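Local coordinates for probable enoyl-CoA hydratase/isomerase (Pseudomonas aeruginosa, PDB 7BOR), which binds coenzyme A and, as a member of the crotonase family, probably isomerises enoyl-CoA thioesters by shifting their double bond, at residues R49-T54 / L89-P94; A97-P102 / V117-N122; I106-L111 / L125-V130. All blocks are in the same frame, centred on the assembly; numbering follows the deposited sequence.

In the fold
All three contacts are largely buried in a crotonase fold, but they hold it in different ways. Contacts 1 and 2 serve the same mixed sheet: contact 1 is where the chain after helix 80-90 joins strand 50-54, and contact 2 pairs strand 95-99 with strand 116-120. They meet in a probable hydrogen bond between Ile53 O and Ala98 N, 2.9 Å apart. Backbone hydrogen bonds dominate contact 2, a single one marks contact 1, and contact 3 has none, relying on side-chain packing. Contact 3 sets helix 106-109 against the chain around strand 124-126, beside coenzyme A; its Leu111 packs on Ala97 and Val99 of contact 2, linking pocket wall and sheet.

Contact 1 (R49-T54 / L89-P94)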
loop_
_atom_site.group_PDB
_atom_site.type_symbol
_atom_site.label_atom_id
_atom_site.label_comp_id
_atom_site.label_asym_id
_atom_site.label_seq_id
_atom_site.Cartn_x
_atom_site.Cartn_y
_atom_site.Cartn_z
ATOM N N ARG A 49 -0.456 -19.379 -3.046
ATOM C CA ARG A 49 -1.721 -19.052 -3.688
ATOM C C ARG A 49 -2.186 -17.633 -3.390
ATOM O O ARG A 49 -2.789 -17.000 -4.257
ATOM C CB ARG A 49 -2.799 -20.049 -3.227
ATOM C CG ARG A 49 -2.527 -21.484 -3.699
ATOM C CD ARG A 49 -3.715 -22.039 -4.491
ATOM N NE ARG A 49 -4.399 -20.988 -5.252
ATOM C CZ ARG A 49 -5.718 -20.941 -5.448
ATOM N NH1 ARG A 49 -6.492 -21.906 -4.960
ATOM N NH2 ARG A 49 -6.265 -19.932 -6.136
ATOM N N VAL A 50 -1.881 -17.114 -2.208
ATOM C CA VAL A 50 -2.390 -15.823 -1.758
ATOM C C VAL A 50 -1.343 -15.154 -0.871
ATOM O O VAL A 50 -0.695 -15.809 -0.043
ATOM C CB VAL A 50 -3.725 -15.993 -0.999
ATOM C CG1 VAL A 50 -4.274 -14.656 -0.548
ATOM C CG2 VAL A 50 -4.752 -16.730 -1.873
ATOM N N VAL A 51 -1.216 -13.828 -1.011
ATOM C CA VAL A 51 -0.423 -13.031 -0.088
ATOM C C VAL A 51 -1.337 -12.159 0.755
ATOM O O VAL A 51 -2.267 -11.528 0.238
ATOM C CB VAL A 51 0.618 -12.175 -0.842
ATOM C CG1 VAL A 51 1.238 -11.111 0.101
ATOM C CG2 VAL A 51 1.696 -13.076 -1.462
ATOM N N LEU A 52 -1.020 -12.079 2.045
ATOM C CA LEU A 52 -1.649 -11.166 2.976
ATOM C C LEU A 52 -0.634 -10.144 3.490
ATOM O O LEU A 52 0.471 -10.511 3.913
ATOM C CB LEU A 52 -2.252 -11.970 4.121
ATOM C CG LEU A 52 -3.242 -11.268 5.014
ATOM C CD1 LEU A 52 -4.246 -12.326 5.469
ATOM C CD2 LEU A 52 -2.484 -10.674 6.141
ATOM N N ILE A 53 -1.019 -8.871 3.501
ATOM C CA ILE A 53 -0.160 -7.817 4.043
ATOM C C ILE A 53 -0.828 -7.196 5.251
ATOM O O ILE A 53 -1.995 -6.796 5.180
ATOM C CB ILE A 53 0.128 -6.716 3.010
ATOM C CG1 ILE A 53 0.777 -7.277 1.774
ATOM C CG2 ILE A 53 1.121 -5.682 3.553
ATOM C CD1 ILE A 53 0.965 -6.261 0.664
ATOM N N THR A 54 -0.062 -6.998 6.319
ATOM C CA THR A 54 -0.623 -6.422 7.534
ATOM C C THR A 54 0.476 -5.863 8.432
ATOM O O THR A 54 1.611 -6.342 8.423
ATOM C CB THR A 54 -1.449 -7.496 8.274
ATOM O OG1 THR A 54 -2.061 -6.945 9.432
ATOM C CG2 THR A 54 -0.566 -8.659 8.704
ATOM N N LEU A 89 2.307 -3.959 -7.879
ATOM C CA LEU A 89 1.497 -3.668 -9.056
ATOM C C LEU A 89 1.435 -4.861 -10.004
ATOM O O LEU A 89 0.365 -5.206 -10.536
ATOM C CB LEU A 89 2.078 -2.439 -9.747
ATOM C CG LEU A 89 1.500 -2.067 -11.091
ATOM C CD1 LEU A 89 0.041 -1.581 -10.903
ATOM C CD2 LEU A 89 2.363 -1.018 -11.710
ATOM N N GLU A 90 2.567 -5.516 -10.223
ATOM C CA GLU A 90 2.617 -6.604 -11.194
ATOM C C GLU A 90 2.349 -7.962 -10.553
ATOM O O GLU A 90 2.361 -8.978 -11.255
ATOM C CB GLU A 90 3.985 -6.598 -11.917
ATOM C CG GLU A 90 4.401 -5.223 -12.441
ATOM C CD GLU A 90 3.767 -4.905 -13.787
ATOM O OE1 GLU A 90 3.038 -5.774 -14.287
ATOM O OE2 GLU A 90 4.008 -3.818 -14.363
ATOM N N PHE A 91 2.118 -8.016 -9.238
ATOM C CA PHE A 91 1.906 -9.305 -8.590
ATOM C C PHE A 91 0.692 -9.987 -9.224
ATOM O O PHE A 91 -0.395 -9.384 -9.279
ATOM C CB PHE A 91 1.701 -9.125 -7.117
ATOM C CG PHE A 91 1.814 -10.381 -6.341
ATOM C CD1 PHE A 91 3.029 -10.978 -6.133
ATOM C CD2 PHE A 91 0.708 -10.942 -5.780
ATOM C CE1 PHE A 91 3.104 -12.111 -5.363
ATOM C CE2 PHE A 91 0.788 -12.058 -5.016
ATOM C CZ PHE A 91 1.978 -12.646 -4.818
ATOM N N PRO A 92 0.837 -11.192 -9.776
ATOM C CA PRO A 92 -0.273 -11.804 -10.519
ATOM C C PRO A 92 -1.249 -12.616 -9.685
ATOM O O PRO A 92 -2.306 -12.979 -10.216
ATOM C CB PRO A 92 0.459 -12.715 -11.521
ATOM C CG PRO A 92 1.679 -13.142 -10.748
ATOM C CD PRO A 92 2.100 -11.945 -9.940
ATOM N N LYS A 93 -0.952 -12.936 -8.454
ATOM C CA LYS A 93 -1.864 -13.705 -7.608
ATOM C C LYS A 93 -2.598 -12.818 -6.607
ATOM O O LYS A 93 -2.283 -11.619 -6.458
ATOM C CB LYS A 93 -1.104 -14.806 -6.865
ATOM C CG LYS A 93 -0.276 -15.724 -7.797
ATOM C CD LYS A 93 0.553 -16.734 -7.002
ATOM C CE LYS A 93 1.607 -17.391 -7.871
ATOM N NZ LYS A 93 2.604 -18.111 -7.006
ATOM N N PRO A 94 -3.598 -13.366 -5.904
ATOM C CA PRO A 94 -4.379 -12.559 -4.960
ATOM C C PRO A 94 -3.535 -11.936 -3.855
ATOM O O PRO A 94 -2.767 -12.612 -3.162
ATOM C CB PRO A 94 -5.414 -13.543 -4.403
ATOM C CG PRO A 94 -5.653 -14.495 -5.473
ATOM C CD PRO A 94 -4.291 -14.650 -6.197
#
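Val51 N of strand 50-54 meets Pro94 O where the chain leaving helix 80-90 comes alongside the main sheet of the crotonase fold. The touching parts run 105° apart, so the incoming chain arrives across the strand, and the CA atoms of Val50 and Pro94 are 5.0 Å apart. One backbone hydrogen bond, Val51 N to Pro94 O at 2.9 Å, joins the segments; it is almost straight, 173° at the hydrogen. The same carbonyl oxygen also receives a CA-H...O contact from Val50 CA, at 3.5 Å. Just past this point the chain becomes strand 95-99, and Val51 bonds on to Ile96, so the contact begins a parallel strand pair. On the side chains, Val50 crosses the Pro94 ring at about a right angle, with CG2 and CG1 both near Pro94 CB, while Val203 of helix 200-233 packs on the same proline. Pro94 CD lies 3.4 Å from Arg49 O, with Lys93 CB also near that oxygen; the extended lysine chain carries NZ to the carbonyl oxygens of Ala42 and Val48. Phe91, with CG anti to the backbone N (chi1 -166°), meets Val51 obliquely, its ring atom CZ 3.4 Å from Val51 CG2.

Contact 2 (A97-P102 / V117-N122); sequences AAVNGP and VFVGRN
Strands 95-99 and 116-120 are parallel neighbours in the main sheet of the crotonase fold, and Ala97, Ala98 and Val99 face Val117, Phe118 and Val119 in register. The axes of 97-99 and 117-120 are 4.7 Å apart and differ in direction by only 9°. Three backbone hydrogen bonds hold the pair. Phe118 N reaches Ala97 O at 2.9 Å, nearly straight at the hydrogen but tilted 29° from the carbonyl plane. Phe118 O then accepts Val99 N at 2.8 Å, in the carbonyl plane though more bent at the hydrogen (146°), and Val99 O accepts Gly120 N at 2.8 Å. Both partners of Val99 thus lie on strand 116-120, as a parallel ladder requires. CA-H...O contacts from Ala98 CA to Phe118 O and from Val119 CA to Val99 O supplement them.

The face bearing Ala97, Val99, Val117 and Val119 is aliphatic: Val119 CG1, anti to its carbonyl carbon, lies 3.8 Å from Val99 CB, while Ala97 CB meets Val117 CG2 at 4.3 Å. Leu111 packs on this side. Ala98 and Phe118 point to the other face, where the Phe118 ring lies against helix 182-196 and makes an edge-to-face stack with His187. Beyond the ladder, Asn100 OD1 passes 4.1 Å from Gly120 CA and is hydrogen-bonded to Gly181 N. Such a parallel ladder, aliphatic on one face and covered by a helix on the other, belongs to the main sheet of the crotonase fold; the chain that follows strand 95-99 reaches the coenzyme A pocket at Pro102.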
loop_
_atom_site.group_PDB
_atom_site.type_symbol
_atom_site.label_atom_id
_atom_site.label_comp_id
_atom_site.label_asym_id
_atom_site.label_seq_id
_atom_site.Cartn_x
_atom_site.Cartn_y
_atom_site.Cartn_z
ATOM N N ALA A 97 -4.959 -7.038 1.932
ATOM C CA ALA A 97 -4.515 -6.181 3.017
ATOM C C ALA A 97 -5.442 -6.291 4.216
ATOM O O ALA A 97 -6.655 -6.397 4.067
ATOM C CB ALA A 97 -4.466 -4.709 2.600
ATOM N N ALA A 98 -4.841 -6.206 5.405
ATOM C CA ALA A 98 -5.524 -6.229 6.700
ATOM C C ALA A 98 -4.993 -5.058 7.507
ATOM O O ALA A 98 -3.853 -5.087 7.987
ATOM C CB ALA A 98 -5.271 -7.531 7.444
ATOM N N VAL A 99 -5.824 -4.051 7.694
ATOM C CA VAL A 99 -5.369 -2.731 8.091
ATOM C C VAL A 99 -5.975 -2.382 9.428
ATOM O O VAL A 99 -7.200 -2.371 9.568
ATOM C CB VAL A 99 -5.746 -1.665 7.035
ATOM C CG1 VAL A 99 -5.246 -0.279 7.480
ATOM C CG2 VAL A 99 -5.208 -2.052 5.645
ATOM N N ASN A 100 -5.124 -2.010 10.380
ATOM C CA ASN A 100 -5.541 -1.420 11.642
ATOM C C ASN A 100 -4.749 -0.132 11.871
ATOM O O ASN A 100 -3.617 -0.001 11.427
ATOM C CB ASN A 100 -5.289 -2.397 12.810
ATOM C CG ASN A 100 -6.434 -3.413 13.000
ATOM O OD1 ASN A 100 -7.546 -3.057 13.392
ATOM N ND2 ASN A 100 -6.150 -4.655 12.731
ATOM N N GLY A 101 -5.340 0.804 12.574
ATOM C CA GLY A 101 -4.618 1.979 12.979
ATOM C C GLY A 101 -4.270 2.869 11.799
ATOM O O GLY A 101 -5.070 3.040 10.890
ATOM N N PRO A 102 -3.103 3.504 11.824
ATOM C CA PRO A 102 -2.743 4.399 10.710
ATOM C C PRO A 102 -2.352 3.621 9.475
ATOM O O PRO A 102 -1.746 2.548 9.542
ATOM C CB PRO A 102 -1.578 5.222 11.258
ATOM C CG PRO A 102 -0.991 4.391 12.342
ATOM C CD PRO A 102 -2.143 3.589 12.944
ATOM N N VAL A 117 -9.341 -5.617 0.541
ATOM C CA VAL A 117 -8.816 -4.712 1.557
ATOM C C VAL A 117 -9.780 -4.737 2.727
ATOM O O VAL A 117 -10.965 -4.425 2.552
ATOM C CB VAL A 117 -8.664 -3.284 1.013
ATOM C CG1 VAL A 117 -8.297 -2.303 2.118
ATOM C CG2 VAL A 117 -7.602 -3.264 -0.006
ATOM N N PHE A 118 -9.308 -5.197 3.890
ATOM C CA PHE A 118 -10.087 -5.172 5.126
ATOM C C PHE A 118 -9.457 -4.221 6.128
ATOM O O PHE A 118 -8.242 -4.230 6.318
ATOM C CB PHE A 118 -10.188 -6.560 5.701
ATOM C CG PHE A 118 -10.817 -7.493 4.766
ATOM C CD1 PHE A 118 -12.174 -7.399 4.493
ATOM C CD2 PHE A 118 -10.055 -8.391 4.075
ATOM C CE1 PHE A 118 -12.752 -8.266 3.557
ATOM C CE2 PHE A 118 -10.595 -9.228 3.136
ATOM C CZ PHE A 118 -11.945 -9.199 2.904
ATOM N N VAL A 119 -10.296 -3.433 6.794
ATOM C CA VAL A 119 -9.811 -2.386 7.677
ATOM C C VAL A 119 -10.618 -2.427 8.949
ATOM O O VAL A 119 -11.820 -2.719 8.925
ATOM C CB VAL A 119 -9.938 -0.966 7.062
ATOM C CG1 VAL A 119 -9.234 -0.851 5.748
ATOM C CG2 VAL A 119 -11.431 -0.578 6.843
ATOM N N GLY A 120 -9.978 -2.061 10.060
ATOM C CA GLY A 120 -10.745 -1.713 11.242
ATOM C C GLY A 120 -11.574 -0.469 11.021
ATOM O O GLY A 120 -11.151 0.478 10.340
ATOM N N ARG A 121 -12.766 -0.475 11.627
ATOM C CA ARG A 121 -13.666 0.658 11.448
ATOM C C ARG A 121 -12.982 1.985 11.742
ATOM O O ARG A 121 -13.362 3.051 11.198
ATOM C CB ARG A 121 -14.906 0.502 12.345
ATOM C CG ARG A 121 -16.011 -0.086 11.696
ATOM C CD ARG A 121 -17.302 -0.032 12.658
ATOM N NE ARG A 121 -17.143 -0.965 13.762
ATOM C CZ ARG A 121 -17.534 -2.244 13.744
ATOM N NH1 ARG A 121 -17.368 -2.991 14.829
ATOM N NH2 ARG A 121 -18.106 -2.777 12.661
ATOM N N ASN A 122 -12.153 1.977 12.784
ATOM C CA ASN A 122 -11.510 3.189 13.262
ATOM C C ASN A 122 -10.075 3.314 12.775
ATOM O O ASN A 122 -9.313 4.103 13.348
ATOM C CB ASN A 122 -11.516 3.269 14.813
ATOM C CG ASN A 122 -12.943 3.422 15.393
ATOM O OD1 ASN A 122 -13.514 4.503 15.420
ATOM N ND2 ASN A 122 -13.512 2.312 15.804
#

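Contact 3 (I106-L111 / L125-V130). With COA (coenzyme A), chain C.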
loop_
_atom_site.group_PDB
_atom_site.type_symbol
_atom_site.label_atom_id
_atom_site.label_comp_id
_atom_site.label_asym_id
_atom_site.label_seq_id
_atom_site.Cartn_x
_atom_site.Cartn_y
_atom_site.Cartn_z
ATOM N N ILE A 106 1.873 5.901 1.305
ATOM C CA ILE A 106 1.845 4.608 0.625
ATOM C C ILE A 106 1.116 3.562 1.461
ATOM O O ILE A 106 0.748 2.495 0.934
ATOM C CB ILE A 106 3.293 4.170 0.266
ATOM C CG1 ILE A 106 3.274 3.000 -0.738
ATOM C CG2 ILE A 106 4.082 3.846 1.522
ATOM C CD1 ILE A 106 4.558 2.842 -1.565
ATOM N N GLY A 107 0.857 3.855 2.743
ATOM C CA GLY A 107 0.001 2.966 3.550
ATOM C C GLY A 107 -1.411 2.872 2.996
ATOM O O GLY A 107 -2.035 1.802 3.012
ATOM N N THR A 108 -1.915 3.982 2.455
ATOM C CA THR A 108 -3.200 3.980 1.771
ATOM C C THR A 108 -3.045 3.630 0.306
ATOM O O THR A 108 -3.792 2.793 -0.207
ATOM C CB THR A 108 -3.874 5.340 1.931
ATOM O OG1 THR A 108 -4.290 5.472 3.293
ATOM C CG2 THR A 108 -5.082 5.493 0.996
ATOM N N THR A 109 -2.066 4.231 -0.400
ATOM C CA THR A 109 -2.075 4.012 -1.833
ATOM C C THR A 109 -1.782 2.558 -2.194
ATOM O O THR A 109 -2.186 2.110 -3.260
ATOM C CB THR A 109 -1.084 4.960 -2.576
ATOM O OG1 THR A 109 0.245 4.715 -2.143
ATOM C CG2 THR A 109 -1.456 6.391 -2.338
ATOM N N LEU A 110 -1.036 1.813 -1.375
ATOM C CA LEU A 110 -0.747 0.449 -1.795
ATOM C C LEU A 110 -2.009 -0.392 -1.788
ATOM O O LEU A 110 -2.129 -1.374 -2.553
ATOM C CB LEU A 110 0.311 -0.171 -0.915
ATOM C CG LEU A 110 -0.034 -0.570 0.520
ATOM C CD1 LEU A 110 -0.623 -2.019 0.529
ATOM C CD2 LEU A 110 1.194 -0.420 1.420
ATOM N N LEU A 111 -2.975 -0.001 -0.949
ATOM C CA LEU A 111 -4.274 -0.663 -0.904
ATOM C C LEU A 111 -4.989 -0.573 -2.239
ATOM O O LEU A 111 -5.838 -1.419 -2.546
ATOM C CB LEU A 111 -5.122 0.000 0.188
ATOM C CG LEU A 111 -4.546 0.122 1.605
ATOM C CD1 LEU A 111 -5.489 0.803 2.559
ATOM C CD2 LEU A 111 -4.157 -1.271 2.079
ATOM N N LEU A 125 -6.810 6.568 7.768
ATOM C CA LEU A 125 -6.166 6.555 6.469
ATOM C C LEU A 125 -5.931 7.982 6.012
ATOM O O LEU A 125 -6.850 8.811 6.086
ATOM C CB LEU A 125 -7.027 5.829 5.446
ATOM C CG LEU A 125 -7.242 4.333 5.638
ATOM C CD1 LEU A 125 -8.443 4.148 6.629
ATOM C CD2 LEU A 125 -7.440 3.558 4.342
ATOM N N LYS A 126 -4.722 8.283 5.517
ATOM C CA LYS A 126 -4.620 9.528 4.767
ATOM C C LYS A 126 -3.447 9.553 3.791
ATOM O O LYS A 126 -2.497 8.782 3.899
ATOM C CB LYS A 126 -4.550 10.748 5.678
ATOM C CG LYS A 126 -3.310 11.031 6.404
ATOM C CD LYS A 126 -3.429 12.426 7.041
ATOM C CE LYS A 126 -2.167 12.752 7.797
ATOM N NZ LYS A 126 -2.341 13.021 9.270
ATOM N N MET A 127 -3.509 10.528 2.884
ATOM C CA MET A 127 -2.481 10.723 1.847
ATOM C C MET A 127 -1.954 12.135 2.054
ATOM O O MET A 127 -2.505 13.109 1.514
ATOM C CB MET A 127 -3.062 10.487 0.461
ATOM C CG MET A 127 -3.265 9.000 0.245
ATOM S SD MET A 127 -4.336 8.532 -1.130
ATOM C CE MET A 127 -5.899 9.073 -0.398
ATOM N N PRO A 128 -0.970 12.306 2.936
ATOM C CA PRO A 128 -0.615 13.651 3.384
ATOM C C PRO A 128 0.403 14.310 2.445
ATOM O O PRO A 128 1.116 15.229 2.874
ATOM C CB PRO A 128 -0.049 13.401 4.791
ATOM C CG PRO A 128 0.616 12.102 4.693
ATOM C CD PRO A 128 -0.237 11.276 3.681
ATOM N N PHE A 129 0.456 13.856 1.172
ATOM C CA PHE A 129 1.560 14.252 0.297
ATOM C C PHE A 129 1.651 15.759 0.205
ATOM O O PHE A 129 2.695 16.351 0.484
ATOM C CB PHE A 129 1.361 13.640 -1.071
ATOM C CG PHE A 129 1.280 12.150 -1.049
ATOM C CD1 PHE A 129 2.269 11.383 -0.419
ATOM C CD2 PHE A 129 0.185 11.499 -1.626
ATOM C CE1 PHE A 129 2.180 9.999 -0.371
ATOM C CE2 PHE A 129 0.105 10.094 -1.600
ATOM C CZ PHE A 129 1.106 9.348 -0.942
ATOM N N VAL A 130 0.517 16.397 -0.106
ATOM C CA VAL A 130 0.428 17.842 -0.242
ATOM C C VAL A 130 0.801 18.563 1.052
ATOM O O VAL A 130 1.442 19.627 1.032
ATOM C CB VAL A 130 -0.996 18.182 -0.722
ATOM C CG1 VAL A 130 -2.080 17.907 0.456
ATOM C CG2 VAL A 130 -1.053 19.558 -1.229
HETATM N N1A COA C . 8.962 8.314 9.336
HETATM C C2A COA C . 9.909 8.378 10.314
HETATM N N3A COA C . 9.578 8.262 11.636
HETATM C C4A COA C . 8.281 8.063 11.922
HETATM C C5A COA C . 7.327 7.991 10.971
HETATM C C6A COA C . 7.683 8.126 9.645
HETATM N N6A COA C . 6.789 8.062 8.480
HETATM N N7A COA C . 6.117 7.795 11.564
HETATM C C8A COA C . 6.301 7.747 12.902
HETATM N N9A COA C . 7.607 7.927 13.063
HETATM C C1B COA C . 8.153 7.873 14.435
HETATM C C2B COA C . 8.052 9.264 15.250
HETATM O O2B COA C . 9.077 10.188 14.709
HETATM C C3B COA C . 8.260 8.823 16.459
HETATM O O3B COA C . 9.703 8.525 16.669
HETATM P P3B COA C . 10.375 8.478 18.147
HETATM O O7A COA C . 9.463 7.795 19.146
HETATM O O8A COA C . 10.641 9.903 18.553
HETATM O O9A COA C . 11.636 7.675 18.031
HETATM C C4B COA C . 7.550 7.451 16.580
HETATM O O4B COA C . 7.577 6.919 15.131
HETATM C C5B COA C . 6.217 7.515 17.044
HETATM O O5B COA C . 5.521 8.222 16.067
HETATM P P1A COA C . 4.439 9.353 16.538
HETATM O O1A COA C . 4.124 10.329 15.423
HETATM O O2A COA C . 4.870 10.134 17.759
HETATM O O3A COA C . 3.113 8.471 16.964
HETATM P P2A COA C . 1.637 9.180 16.756
HETATM O O4A COA C . 0.605 8.251 17.387
HETATM O O5A COA C . 1.762 10.533 17.390
HETATM O O6A COA C . 1.326 9.459 15.147
HETATM C CBP COA C . 1.023 8.945 12.825
HETATM C CCP COA C . 1.011 8.355 14.282
HETATM C CDP COA C . 1.146 7.771 11.790
HETATM C CEP COA C . -0.278 9.740 12.553
HETATM C CAP COA C . 2.254 9.908 12.833
HETATM O OAP COA C . 3.357 9.164 13.253
HETATM C C9P COA C . 2.585 10.473 11.453
HETATM O O9P COA C . 1.931 11.333 10.940
HETATM N N8P COA C . 3.788 9.901 10.810
HETATM C C7P COA C . 4.230 10.331 9.481
HETATM C C6P COA C . 3.133 10.057 8.409
HETATM C C5P COA C . 3.747 10.532 7.053
HETATM O O5P COA C . 3.849 11.675 6.770
HETATM N N4P COA C . 4.190 9.505 6.127
HETATM C C3P COA C . 4.811 9.893 4.885
HETATM C C2P COA C . 3.770 10.296 3.875
HETATM S S1P COA C . 4.742 10.705 2.406
#
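Apolar packing between Thr108, Thr109 and Leu111 on one segment and Leu125, Met127 and Phe129 on the other carries this contact. Met127 SD rests against two methyl groups of the same helix, 3.8 Å from both Thr108 CG2 and Thr109 CG2; the Met127 chain turns at its last torsion (chi3 -71°), which brings CE to 3.9 Å from Thr108 CG2. Thr108 and Met127 cross at about a right angle. Farther along, Leu111 CD1 meets Leu125 CD2 at 3.8 Å. The Phe129 ring takes Thr109 CG2 at its edge, near the ring plane, with CE2 4.1 Å from that methyl, and Ile106 N also approaches the ring edge.

No hydrogen bond crosses between the segments, and the threonine hydroxyls are held by other partners. Thr108 OG1 lies over Leu125 CB at 3.5 Å but is hydrogen-bonded to Ala103 O, within strand 102-104. Thr109 OG1 is hydrogen-bonded to Glu137 OE1, while its methyl packs on Met127.

Contact with the ligand comes from segment 125-130. Pro128 CG touches coenzyme A C2P at 3.7 Å, and Phe129 CD1 lies 3.8 Å from the sulfur S1P, which stands near the ring plane at the ring edge. Helix 106-109 thus backs Phe129, whose ring edge meets the thiol sulfur, an arrangement belonging to the acyl-CoA pocket of the crotonase fold.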